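Uncharacterized protein (Acinetobacter baumannii, PDB 5D66) is of unknown function but folds as an ankyrin repeat domain, a helical scaffold that in many relatives mediates protein-protein recognition. Local coordinates at residues A105-A110 against L139-I144; Q154-L159 against R186-L191; K83-T88 against R119-A124; L168-G173 against L177-T182. One frame throughout, in Å; residues are numbered along the deposited sequence. Where two conformers were deposited one is given.

Contacts 1, 2 and 3 each join two helices lying side by side along the repeat stack, whereas contact 4 ties a loop to a helix close by in sequence. Contact 1 is wholly buried and meets without any hydrogen bond; contacts 2 and 3 are partly buried, the former purely apolar, the latter with a leucine pair inside and a weak arginine-threonine bond at its exposed side. Contact 4, also partly buried, rests on one histidine-aspartate bond. Neighbours interlock: Ile155 of contact 2 packs on both alanines of contact 1, Leu121 of contact 3 lies against helix 106-111, and Ile144 reaches His179 of contact 4; contact 4 as a whole is nested in the loop that contact 2 closes.

Contact 1. Residues A105-A110 against L139-I144; sequences ALIPAA and LLEAII
Glu141 is the first residue along the helical segment 139-144 to reach Ile107 of the neighbouring helix. Its CG lies anti to the carbonyl carbon (chi1 -67°), and the chain runs out extended from there, crossing Ile107 at about a right angle. The touching group on the other side is the CG2 branch of Ile107, which sits above the flat face of the carboxylate: Ile107 CG2 is 3.4 Å from Glu141 CD and nearly as far from one oxygen as from the other. The methyl offers the acid's oxygens no hydrogen bond; Asn132 ND2 provides one to Glu141 OE2. Glu141 OE1, by contrast, lies close to OE1 of Glu111, a juxtaposition that may raise the proton affinity of one of these two acids.

One residue further on, Ala142 meets Ala110. Their CA atoms come within 5.4 Å, and Ala110 CB stands 4.4 Å from Ala142 CB. With no longer side chain on either residue, the backbones can draw near here, and Ala142 CA lies 4.2 Å from Ala110 O. Ile155 of helix 150-162 packs on both alanine methyls, joining a third helix to the pair. Here two alanines mark the nearest CA approach of the segments, and short helices stacked side by side in this way make up the solenoid of ankyrin repeats.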
loop_
_atom_site.group_PDB
_atom_site.type_symbol
_atom_site.label_atom_id
_atom_site.label_comp_id
_atom_site.label_asym_id
_atom_site.label_seq_id
_atom_site.Cartn_x
_atom_site.Cartn_y
_atom_site.Cartn_z
ATOM N N ALA A 105 0.422 -1.221 -4.048
ATOM C CA ALA A 105 0.089 -0.968 -2.642
ATOM C C ALA A 105 -0.982 -1.934 -2.120
ATOM O O ALA A 105 -1.093 -2.169 -0.926
ATOM C CB ALA A 105 -0.342 0.485 -2.447
ATOM N N LEU A 106 -1.830 -2.423 -3.028
ATOM C CA LEU A 106 -2.908 -3.309 -2.651
ATOM C C LEU A 106 -2.452 -4.639 -2.139
ATOM O O LEU A 106 -3.097 -5.224 -1.256
ATOM C CB LEU A 106 -3.860 -3.495 -3.843
ATOM C CG LEU A 106 -5.002 -4.412 -3.713
ATOM C CD1 LEU A 106 -5.940 -3.963 -2.526
ATOM C CD2 LEU A 106 -5.805 -4.495 -4.968
ATOM N N ILE A 107 -1.401 -5.191 -2.702
ATOM C CA ILE A 107 -0.968 -6.557 -2.356
ATOM C C ILE A 107 -0.561 -6.635 -0.865
ATOM O O ILE A 107 -1.098 -7.501 -0.140
ATOM C CB ILE A 107 0.070 -7.113 -3.324
ATOM C CG1 ILE A 107 -0.548 -7.214 -4.729
ATOM C CG2 ILE A 107 0.497 -8.500 -2.822
ATOM C CD1 ILE A 107 0.381 -7.706 -5.771
ATOM N N PRO A 108 0.317 -5.757 -0.349
ATOM C CA PRO A 108 0.629 -5.827 1.090
ATOM C C PRO A 108 -0.546 -5.484 1.961
ATOM O O PRO A 108 -0.687 -6.018 3.076
ATOM C CB PRO A 108 1.813 -4.883 1.250
ATOM C CG PRO A 108 1.707 -3.942 0.079
ATOM C CD PRO A 108 1.251 -4.846 -1.033
ATOM N N ALA A 109 -1.446 -4.596 1.528
ATOM C CA ALA A 109 -2.631 -4.280 2.312
ATOM C C ALA A 109 -3.468 -5.546 2.492
ATOM O O ALA A 109 -3.961 -5.843 3.599
ATOM C CB ALA A 109 -3.412 -3.195 1.644
ATOM N N ALA A 110 -3.615 -6.331 1.419
ATOM C CA ALA A 110 -4.348 -7.585 1.516
ATOM C C ALA A 110 -3.611 -8.590 2.394
ATOM O O ALA A 110 -4.190 -9.252 3.224
ATOM C CB ALA A 110 -4.601 -8.110 0.101
ATOM N N LEU A 139 -5.193 -11.492 -4.078
ATOM C CA LEU A 139 -6.008 -12.629 -3.732
ATOM C C LEU A 139 -5.154 -13.784 -3.175
ATOM O O LEU A 139 -5.485 -14.362 -2.123
ATOM C CB LEU A 139 -6.837 -13.075 -4.925
ATOM C CG LEU A 139 -7.786 -14.249 -4.719
ATOM C CD1 LEU A 139 -8.814 -13.985 -3.681
ATOM C CD2 LEU A 139 -8.427 -14.606 -6.029
ATOM N N LEU A 140 -4.107 -14.141 -3.874
ATOM C CA LEU A 140 -3.241 -15.229 -3.423
ATOM C C LEU A 140 -2.648 -14.916 -2.077
ATOM O O LEU A 140 -2.619 -15.782 -1.182
ATOM C CB LEU A 140 -2.188 -15.572 -4.452
ATOM C CG LEU A 140 -2.695 -16.335 -5.661
ATOM C CD1 LEU A 140 -1.742 -16.249 -6.829
ATOM C CD2 LEU A 140 -2.913 -17.801 -5.327
ATOM N N GLU A 141 -2.106 -13.713 -1.895
ATOM C CA GLU A 141 -1.541 -13.391 -0.569
ATOM C C GLU A 141 -2.577 -13.403 0.533
ATOM O O GLU A 141 -2.269 -13.843 1.639
ATOM C CB GLU A 141 -0.791 -12.065 -0.599
ATOM C CG GLU A 141 0.464 -12.114 -1.459
ATOM C CD GLU A 141 1.602 -11.193 -1.014
ATOM O OE1 GLU A 141 1.555 -10.662 0.046
ATOM O OE2 GLU A 141 2.582 -11.054 -1.759
ATOM N N ALA A 142 -3.774 -12.900 0.276
ATOM C CA ALA A 142 -4.781 -12.916 1.324
ATOM C C ALA A 142 -5.098 -14.333 1.793
ATOM O O ALA A 142 -5.371 -14.567 2.976
ATOM C CB ALA A 142 -6.033 -12.251 0.825
ATOM N N ILE A 143 -4.972 -15.322 0.890
ATOM C CA ILE A 143 -5.258 -16.710 1.220
ATOM C C ILE A 143 -4.040 -17.336 1.878
ATOM O O ILE A 143 -4.188 -17.923 2.979
ATOM C CB ILE A 143 -5.657 -17.485 -0.051
ATOM C CG1 ILE A 143 -6.984 -16.937 -0.637
ATOM C CG2 ILE A 143 -5.817 -18.985 0.262
ATOM C CD1 ILE A 143 -7.327 -17.389 -1.957
ATOM N N ILE A 144 -2.897 -17.263 1.220
ATOM C CA ILE A 144 -1.690 -17.964 1.686
ATOM C C ILE A 144 -1.120 -17.386 2.970
ATOM O O ILE A 144 -0.647 -18.122 3.824
ATOM C CB ILE A 144 -0.620 -17.886 0.569
ATOM C CG1 ILE A 144 -1.088 -18.670 -0.673
ATOM C CG2 ILE A 144 0.714 -18.382 1.058
ATOM C CD1 ILE A 144 -0.266 -18.436 -1.931
#

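Contact 2. Residues Q154-L159 against R186-L191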
loop_
_atom_site.group_PDB
_atom_site.type_symbol
_atom_site.label_atom_id
_atom_site.label_comp_id
_atom_site.label_asym_id
_atom_site.label_seq_id
_atom_site.Cartn_x
_atom_site.Cartn_y
_atom_site.Cartn_z
ATOM N N GLN A 154 -13.173 -11.133 4.439
ATOM C CA GLN A 154 -13.748 -9.854 3.973
ATOM C C GLN A 154 -12.920 -9.351 2.776
ATOM O O GLN A 154 -13.493 -8.904 1.773
ATOM C CB GLN A 154 -13.771 -8.837 5.108
ATOM C CG GLN A 154 -14.757 -9.246 6.158
ATOM C CD GLN A 154 -14.561 -8.561 7.502
ATOM O OE1 GLN A 154 -13.748 -7.647 7.626
ATOM N NE2 GLN A 154 -15.349 -8.958 8.483
ATOM N N ILE A 155 -11.599 -9.477 2.849
ATOM C CA ILE A 155 -10.708 -9.023 1.765
ATOM C C ILE A 155 -10.893 -9.888 0.535
ATOM O O ILE A 155 -10.941 -9.374 -0.595
ATOM C CB ILE A 155 -9.273 -9.000 2.267
ATOM C CG1 ILE A 155 -9.075 -7.771 3.170
ATOM C CG2 ILE A 155 -8.261 -9.028 1.135
ATOM C CD1 ILE A 155 -7.922 -7.815 4.075
ATOM N N VAL A 156 -10.941 -11.224 0.696
ATOM C CA VAL A 156 -11.284 -12.098 -0.439
ATOM C C VAL A 156 -12.584 -11.657 -1.112
ATOM O O VAL A 156 -12.680 -11.556 -2.340
ATOM C CB VAL A 156 -11.257 -13.551 -0.038
ATOM C CG1 VAL A 156 -11.871 -14.450 -1.116
ATOM C CG2 VAL A 156 -9.835 -14.005 0.294
ATOM N N ALA A 157 -13.627 -11.463 -0.283
ATOM C CA ALA A 157 -14.902 -11.068 -0.832
ATOM C C ALA A 157 -14.817 -9.765 -1.610
ATOM O O ALA A 157 -15.425 -9.616 -2.664
ATOM C CB ALA A 157 -15.954 -11.049 0.227
ATOM N N LEU A 158 -14.102 -8.791 -1.051
ATOM C CA LEU A 158 -13.942 -7.478 -1.722
ATOM C C LEU A 158 -13.250 -7.633 -3.042
ATOM O O LEU A 158 -13.667 -7.063 -4.060
ATOM C CB LEU A 158 -13.109 -6.501 -0.865
ATOM C CG LEU A 158 -13.786 -5.935 0.381
ATOM C CD1 LEU A 158 -12.771 -5.072 1.148
ATOM C CD2 LEU A 158 -14.967 -5.126 0.050
ATOM N N LEU A 159 -12.179 -8.379 -3.065
ATOM C CA LEU A 159 -11.377 -8.575 -4.316
ATOM C C LEU A 159 -12.221 -9.230 -5.394
ATOM O O LEU A 159 -12.218 -8.853 -6.543
ATOM C CB LEU A 159 -10.117 -9.382 -4.063
ATOM C CG LEU A 159 -9.056 -8.596 -3.235
ATOM C CD1 LEU A 159 -8.023 -9.615 -2.691
ATOM C CD2 LEU A 159 -8.322 -7.560 -4.061
ATOM N N ARG A 186 -13.079 -22.852 4.539
ATOM C CA ARG A 186 -14.326 -23.229 3.870
ATOM C C ARG A 186 -15.053 -22.026 3.335
ATOM O O ARG A 186 -15.628 -22.047 2.234
ATOM C CB ARG A 186 -15.244 -23.945 4.846
ATOM C CG ARG A 186 -14.629 -25.203 5.427
ATOM C CD ARG A 186 -15.631 -25.929 6.337
ATOM N NE ARG A 186 -15.995 -25.125 7.493
ATOM C CZ ARG A 186 -17.151 -25.186 8.139
ATOM N NH1 ARG A 186 -18.096 -26.028 7.775
ATOM N NH2 ARG A 186 -17.405 -24.358 9.175
ATOM N N GLU A 187 -15.040 -20.924 4.095
ATOM C CA GLU A 187 -15.696 -19.679 3.678
ATOM C C GLU A 187 -15.037 -19.117 2.405
ATOM O O GLU A 187 -15.743 -18.790 1.431
ATOM C CB GLU A 187 -15.709 -18.634 4.812
ATOM C CG GLU A 187 -16.323 -19.102 6.083
ATOM C CD GLU A 187 -15.445 -19.904 7.040
ATOM O OE1 GLU A 187 -14.296 -20.301 6.682
ATOM O OE2 GLU A 187 -15.936 -20.298 8.098
ATOM N N ILE A 188 -13.697 -19.022 2.422
ATOM C CA ILE A 188 -12.990 -18.550 1.260
ATOM C C ILE A 188 -13.228 -19.475 0.035
ATOM O O ILE A 188 -13.423 -18.999 -1.075
ATOM C CB ILE A 188 -11.499 -18.393 1.574
ATOM C CG1 ILE A 188 -11.334 -17.172 2.485
ATOM C CG2 ILE A 188 -10.690 -18.314 0.267
ATOM C CD1 ILE A 188 -9.942 -17.002 3.085
ATOM N N GLU A 189 -13.235 -20.820 0.247
ATOM C CA GLU A 189 -13.574 -21.746 -0.832
ATOM C C GLU A 189 -14.927 -21.420 -1.468
ATOM O O GLU A 189 -15.057 -21.399 -2.693
ATOM C CB GLU A 189 -13.480 -23.187 -0.359
ATOM C CG GLU A 189 -13.886 -24.168 -1.421
ATOM C CD GLU A 189 -13.904 -25.605 -0.964
ATOM O OE1 GLU A 189 -13.861 -25.826 0.268
ATOM O OE2 GLU A 189 -14.033 -26.501 -1.815
ATOM N N LYS A 190 -15.919 -21.217 -0.621
ATOM C CA LYS A 190 -17.258 -20.934 -1.145
ATOM C C LYS A 190 -17.305 -19.628 -1.909
ATOM O O LYS A 190 -17.903 -19.572 -2.987
ATOM C CB LYS A 190 -18.293 -20.968 -0.065
ATOM C CG LYS A 190 -18.581 -22.393 0.439
ATOM C CD LYS A 190 -19.617 -22.479 1.520
ATOM C CE LYS A 190 -20.940 -22.574 0.962
ATOM N NZ LYS A 190 -21.264 -23.973 0.460
ATOM N N LEU A 191 -16.650 -18.581 -1.396
ATOM C CA LEU A 191 -16.556 -17.328 -2.116
ATOM C C LEU A 191 -15.893 -17.452 -3.462
ATOM O O LEU A 191 -16.368 -16.896 -4.455
ATOM C CB LEU A 191 -15.758 -16.309 -1.271
ATOM C CG LEU A 191 -16.448 -15.826 -0.014
ATOM C CD1 LEU A 191 -15.474 -15.132 0.940
ATOM C CD2 LEU A 191 -17.600 -14.872 -0.339
#
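Glu189 OE2 and Arg181 NE form a salt bridge that ties helix 186-194 back to helix 176-183, while Ile188 and Leu191 of the same helix turn to Val156 and Ala157. In the ankyrin repeat stack, helices 150-162 and 186-194 lie next to each other and almost parallel. The two short segments run only 6° apart, with their axes 9.9 Å from each other at the nearest point. Nothing polar passes between them.

Val156 divides its two methyls between two partners. Its CG1 is anti to the backbone N (chi1 169°) and its CG2 anti to the carbonyl carbon, an arrangement that spreads the fork along the neighbouring helix. Val156 CG2 takes the more buried partner and lies against the CG1-CD1 arm of Ile188, the two side chains crossing at about a right angle. The distance from Val156 CG2 to Ile188 CD1 is 4.1 Å, and CG1 of that isoleucine is just as near. Towards the more exposed side the other branch, Val156 CG1, comes 4.2 Å from Leu191 CD1. That one leucine methyl serves two residues, for Leu191 CD1 also lies 4.2 Å from Ala157 CB.

Contact 3. Residues K83-T88 against R119-A124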
loop_
_atom_site.group_PDB
_atom_site.type_symbol
_atom_site.label_atom_id
_atom_site.label_comp_id
_atom_site.label_asym_id
_atom_site.label_seq_id
_atom_site.Cartn_x
_atom_site.Cartn_y
_atom_site.Cartn_z
ATOM N N LYS A 83 -5.102 7.519 6.646
ATOM C CA LYS A 83 -5.256 8.964 6.482
ATOM C C LYS A 83 -4.201 9.504 5.486
ATOM O O LYS A 83 -4.523 10.234 4.556
ATOM C CB LYS A 83 -5.185 9.703 7.837
ATOM C CG LYS A 83 -6.419 9.345 8.673
ATOM C CD LYS A 83 -6.357 9.923 10.035
ATOM C CE LYS A 83 -7.670 9.802 10.755
ATOM N NZ LYS A 83 -7.571 10.499 12.041
ATOM N N ILE A 84 -2.950 9.090 5.642
ATOM C CA ILE A 84 -1.903 9.506 4.703
ATOM C C ILE A 84 -2.202 8.908 3.335
ATOM O O ILE A 84 -2.058 9.602 2.324
ATOM C CB ILE A 84 -0.520 9.146 5.211
ATOM C CG1 ILE A 84 -0.171 9.971 6.455
ATOM C CG2 ILE A 84 0.521 9.419 4.118
ATOM C CD1 ILE A 84 1.151 9.635 7.093
ATOM N N LEU A 85 -2.583 7.633 3.290
ATOM C CA LEU A 85 -2.877 7.036 1.992
ATOM C C LEU A 85 -3.928 7.849 1.209
ATOM O O LEU A 85 -3.746 8.108 0.010
ATOM C CB LEU A 85 -3.346 5.601 2.166
ATOM C CG LEU A 85 -3.760 4.909 0.899
ATOM C CD1 LEU A 85 -2.533 4.724 -0.035
ATOM C CD2 LEU A 85 -4.410 3.595 1.148
ATOM N N ARG A 86 -5.023 8.228 1.880
ATOM C CA ARG A 86 -6.069 8.996 1.216
ATOM C C ARG A 86 -5.504 10.313 0.664
ATOM O O ARG A 86 -5.885 10.723 -0.419
ATOM C CB ARG A 86 -7.236 9.201 2.101
ATOM C CG ARG A 86 -7.995 7.962 2.387
ATOM C CD ARG A 86 -9.279 8.306 3.155
ATOM N NE ARG A 86 -9.847 7.208 3.945
ATOM C CZ ARG A 86 -10.458 6.126 3.446
ATOM N NH1 ARG A 86 -10.618 5.945 2.132
ATOM N NH2 ARG A 86 -10.952 5.206 4.273
HETATM N N MSE A 87 -4.623 10.954 1.414
HETATM C CA MSE A 87 -3.975 12.167 0.915
HETATM C C MSE A 87 -3.204 11.884 -0.354
HETATM O O MSE A 87 -3.254 12.655 -1.350
HETATM C CB MSE A 87 -3.043 12.784 1.938
HETATM C CG MSE A 87 -3.600 13.136 3.237
HETATM SE SE MSE A 87 -2.140 13.610 4.459
HETATM C CE MSE A 87 -3.157 13.354 6.069
ATOM N N THR A 88 -2.433 10.804 -0.361
ATOM C CA THR A 88 -1.667 10.471 -1.559
ATOM C C THR A 88 -2.555 10.202 -2.781
ATOM O O THR A 88 -2.188 10.551 -3.910
ATOM C CB THR A 88 -0.625 9.352 -1.332
ATOM O OG1 THR A 88 -1.225 8.069 -1.275
ATOM C CG2 THR A 88 0.259 9.559 -0.159
ATOM N N ARG A 119 -10.253 -1.878 0.680
ATOM C CA ARG A 119 -11.463 -1.269 0.114
ATOM C C ARG A 119 -11.102 0.031 -0.643
ATOM O O ARG A 119 -11.564 0.265 -1.754
ATOM C CB ARG A 119 -12.501 -1.028 1.223
ATOM C CG ARG A 119 -13.859 -0.694 0.711
ATOM C CD ARG A 119 -14.834 -0.229 1.836
ATOM N NE ARG A 119 -14.796 -0.956 3.127
ATOM C CZ ARG A 119 -15.294 -2.184 3.335
ATOM N NH1 ARG A 119 -15.984 -2.811 2.406
ATOM N NH2 ARG A 119 -15.142 -2.753 4.520
ATOM N N THR A 120 -10.329 0.862 -0.004
ATOM C CA THR A 120 -9.911 2.152 -0.524
ATOM C C THR A 120 -9.126 2.013 -1.807
ATOM O O THR A 120 -9.352 2.771 -2.777
ATOM C CB THR A 120 -9.134 2.901 0.547
ATOM O OG1 THR A 120 -10.006 3.186 1.684
ATOM C CG2 THR A 120 -8.557 4.231 0.063
ATOM N N LEU A 121 -8.165 1.112 -1.831
ATOM C CA LEU A 121 -7.338 0.895 -3.004
ATOM C C LEU A 121 -8.093 0.300 -4.170
ATOM O O LEU A 121 -7.848 0.657 -5.307
ATOM C CB LEU A 121 -6.094 0.102 -2.629
ATOM C CG LEU A 121 -5.096 0.870 -1.724
ATOM C CD1 LEU A 121 -4.054 -0.127 -1.211
ATOM C CD2 LEU A 121 -4.404 1.969 -2.414
ATOM N N ILE A 122 -9.009 -0.650 -3.887
ATOM C CA ILE A 122 -9.887 -1.147 -4.920
ATOM C C ILE A 122 -10.680 0.004 -5.551
ATOM O O ILE A 122 -10.758 0.127 -6.779
ATOM C CB ILE A 122 -10.827 -2.239 -4.388
ATOM C CG1 ILE A 122 -10.044 -3.531 -4.101
ATOM C CG2 ILE A 122 -11.940 -2.503 -5.368
ATOM C CD1 ILE A 122 -10.868 -4.545 -3.318
ATOM N N ALA A 123 -11.282 0.821 -4.700
ATOM C CA ALA A 123 -12.108 1.939 -5.162
ATOM C C ALA A 123 -11.305 2.926 -6.002
ATOM O O ALA A 123 -11.853 3.512 -6.948
ATOM C CB ALA A 123 -12.760 2.672 -4.002
ATOM N N ALA A 124 -10.029 3.134 -5.644
ATOM C CA ALA A 124 -9.185 4.039 -6.381
ATOM C C ALA A 124 -8.789 3.565 -7.779
ATOM O O ALA A 124 -8.424 4.366 -8.619
ATOM C CB ALA A 124 -7.901 4.336 -5.589
#
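Apolar contact between helices 82-90 and 115-124 centres on Leu85 and Leu121, both buried. Leu85 has CG anti to its backbone N (chi1 176°), which carries the forked end across the gap, and both of its methyls touch the same branch of the other leucine. Leu85 CD2 lies 3.9 Å from Leu121 CD2, with CD1 only slightly farther away; the two side chains meet at a slant. Leu85 CD2 also reaches the methyl of Thr120, at 4.3 Å from Thr120 CG2. Tyr73 of helix 72-79 packs on both leucines.

The helices themselves are nearly parallel neighbours in the ankyrin repeat array, 8° apart in direction and 11.3 Å between axes over these segments, and the gap is bridged by side chains, with no backbone contact between the two segments.

Polar contact takes the exposed side. In one of its two conformers Arg86 stretches out from CG to NE and crosses Thr120 at about a right angle, its guanidinium set obliquely to the hydroxyl. Arg86 NH1 comes 2.9 Å from Thr120 OG1, but the hydrogen bond is bent to 120° and weak. The hydroxyl's stronger partner is the carbonyl oxygen of Glu116, one turn earlier in the same helix. Within helix 82-90 another threonine hydroxyl is bonded to its own helix: Thr88 OG1 donates to Leu85 O at 2.8 Å.

Contact 4. Residues L168-G173 against L177-T182; sequences LADKDG and LQHART
The hydrogen bond from His179 to Asp170 arrives well outside the plane of the carboxylate it ends on. His179 NE2 lies 2.8 Å from Asp170 OD2 and meets that oxygen from above, 47° out of the carboxylate plane. Seen from the histidine the geometry is far more regular: the oxygen lies at the ring edge, near the ring plane, and the bond is fairly straight. The two flat groups are turned steeply against each other, their planes 70° apart.

Both partners are fixed from behind. His179 ND1 is hydrogen-bonded to a residue next to one of the two segments, so both ring nitrogens are engaged and the rotation of the ring is set. Leu140 and Ile144 pack on the imidazole, and Ile143 on the CB of His179; the nearby carboxylate may raise the ring's proton affinity. Asp170 holds its CG between the backbone N and the carbonyl carbon (chi1 72°), a torsion that leaves OD2 for the histidine while OD1 turns to its own loop. There Asp170 OD1 accepts a weak bond from Asp172 N, at 2.8 Å, in the manner of an Asx turn, and a further bond from the N of Ile174. A type I turn runs through the same residues, closed by Gly173 N donating to Asp170 O at 3.1 Å, and Gly173 leaves it with a positive phi.

Thr175 then bonds through OG1 to Gln178 N at the start of the helix. This passage from an Asp-x-x-Gly turn through threonine into a helix is the hallmark of the ankyrin repeat, where the loop projecting between repeats leads into the next helical pair.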
loop_
_atom_site.group_PDB
_atom_site.type_symbol
_atom_site.label_atom_id
_atom_site.label_comp_id
_atom_site.label_asym_id
_atom_site.label_seq_id
_atom_site.Cartn_x
_atom_site.Cartn_y
_atom_site.Cartn_z
ATOM N N LEU A 168 -6.242 -16.901 -11.439
ATOM C CA LEU A 168 -4.811 -16.552 -11.578
ATOM C C LEU A 168 -4.046 -17.263 -10.492
ATOM O O LEU A 168 -4.192 -16.972 -9.307
ATOM C CB LEU A 168 -4.583 -15.039 -11.533
ATOM C CG LEU A 168 -5.087 -14.280 -12.738
ATOM C CD1 LEU A 168 -4.848 -12.777 -12.518
ATOM C CD2 LEU A 168 -4.537 -14.724 -14.077
ATOM N N ALA A 169 -3.284 -18.268 -10.914
ATOM C CA ALA A 169 -2.525 -19.161 -10.053
ATOM C C ALA A 169 -1.144 -18.582 -9.682
ATOM O O ALA A 169 -0.662 -17.647 -10.311
ATOM C CB ALA A 169 -2.410 -20.492 -10.746
ATOM N N ASP A 170 -0.517 -19.192 -8.669
ATOM C CA ASP A 170 0.847 -18.876 -8.290
ATOM C C ASP A 170 1.847 -19.362 -9.338
ATOM O O ASP A 170 1.480 -19.927 -10.388
ATOM C CB ASP A 170 1.136 -19.330 -6.864
ATOM C CG ASP A 170 1.269 -20.845 -6.668
ATOM O OD1 ASP A 170 1.506 -21.551 -7.692
ATOM O OD2 ASP A 170 1.223 -21.302 -5.489
ATOM N N LYS A 171 3.138 -19.128 -9.105
ATOM C CA LYS A 171 4.157 -19.511 -10.090
ATOM C C LYS A 171 4.171 -20.986 -10.365
ATOM O O LYS A 171 4.550 -21.396 -11.455
ATOM C CB LYS A 171 5.558 -19.145 -9.614
ATOM C CG LYS A 171 5.919 -17.765 -9.878
ATOM C CD LYS A 171 7.279 -17.520 -9.353
ATOM C CE LYS A 171 7.635 -16.097 -9.526
ATOM N NZ LYS A 171 8.818 -15.875 -8.729
ATOM N N ASP A 172 3.763 -21.776 -9.377
ATOM C CA ASP A 172 3.835 -23.225 -9.437
ATOM C C ASP A 172 2.520 -23.841 -9.911
ATOM O O ASP A 172 2.327 -25.067 -9.835
ATOM C CB ASP A 172 4.192 -23.756 -8.036
ATOM C CG ASP A 172 5.377 -23.015 -7.412
ATOM O OD1 ASP A 172 6.389 -22.774 -8.154
ATOM O OD2 ASP A 172 5.284 -22.653 -6.211
ATOM N N GLY A 173 1.612 -22.991 -10.409
ATOM C CA GLY A 173 0.365 -23.457 -10.977
ATOM C C GLY A 173 -0.748 -23.742 -9.967
ATOM O O GLY A 173 -1.807 -24.261 -10.357
ATOM N N LEU A 177 -8.285 -21.506 -5.468
ATOM C CA LEU A 177 -9.173 -22.544 -4.958
ATOM C C LEU A 177 -8.391 -23.658 -4.285
ATOM O O LEU A 177 -8.757 -24.106 -3.186
ATOM C CB LEU A 177 -10.013 -23.063 -6.093
ATOM C CG LEU A 177 -11.032 -24.152 -5.715
ATOM C CD1 LEU A 177 -11.999 -23.653 -4.695
ATOM C CD2 LEU A 177 -11.738 -24.641 -6.962
ATOM N N GLN A 178 -7.345 -24.144 -4.929
ATOM C CA GLN A 178 -6.548 -25.192 -4.321
ATOM C C GLN A 178 -5.883 -24.739 -3.032
ATOM O O GLN A 178 -5.857 -25.472 -2.053
ATOM C CB GLN A 178 -5.555 -25.761 -5.322
ATOM C CG GLN A 178 -4.862 -27.023 -4.789
ATOM C CD GLN A 178 -5.866 -28.154 -4.383
ATOM O OE1 GLN A 178 -6.659 -28.620 -5.209
ATOM N NE2 GLN A 178 -5.901 -28.496 -3.079
ATOM N N HIS A 179 -5.350 -23.522 -3.031
ATOM C CA HIS A 179 -4.787 -22.971 -1.820
ATOM C C HIS A 179 -5.775 -22.940 -0.673
ATOM O O HIS A 179 -5.431 -23.253 0.483
ATOM C CB HIS A 179 -4.166 -21.602 -2.053
ATOM C CG HIS A 179 -2.806 -21.642 -2.669
ATOM N ND1 HIS A 179 -1.741 -22.244 -2.042
ATOM C CD2 HIS A 179 -2.329 -21.124 -3.806
ATOM C CE1 HIS A 179 -0.648 -22.074 -2.742
ATOM N NE2 HIS A 179 -0.986 -21.429 -3.834
ATOM N N ALA A 180 -6.996 -22.523 -0.948
ATOM C CA ALA A 180 -8.036 -22.485 0.079
ATOM C C ALA A 180 -8.379 -23.897 0.564
ATOM O O ALA A 180 -8.547 -24.146 1.778
ATOM C CB ALA A 180 -9.246 -21.791 -0.461
ATOM N N ARG A 181 -8.512 -24.823 -0.371
ATOM C CA ARG A 181 -8.888 -26.203 -0.033
ATOM C C ARG A 181 -7.806 -26.854 0.822
ATOM O O ARG A 181 -8.096 -27.559 1.784
ATOM C CB ARG A 181 -9.152 -26.966 -1.316
ATOM C CG ARG A 181 -10.500 -26.729 -1.917
ATOM C CD ARG A 181 -10.702 -27.332 -3.244
ATOM N NE ARG A 181 -12.091 -27.193 -3.664
ATOM C CZ ARG A 181 -12.523 -27.501 -4.885
ATOM N NH1 ARG A 181 -11.672 -27.915 -5.837
ATOM N NH2 ARG A 181 -13.805 -27.408 -5.165
ATOM N N THR A 182 -6.536 -26.684 0.443
ATOM C CA THR A 182 -5.425 -27.293 1.149
ATOM C C THR A 182 -5.407 -26.857 2.625
ATOM O O THR A 182 -4.964 -27.606 3.481
ATOM C CB THR A 182 -4.111 -26.976 0.410
ATOM O OG1 THR A 182 -4.050 -27.762 -0.788
ATOM C CG2 THR A 182 -2.930 -27.289 1.259
#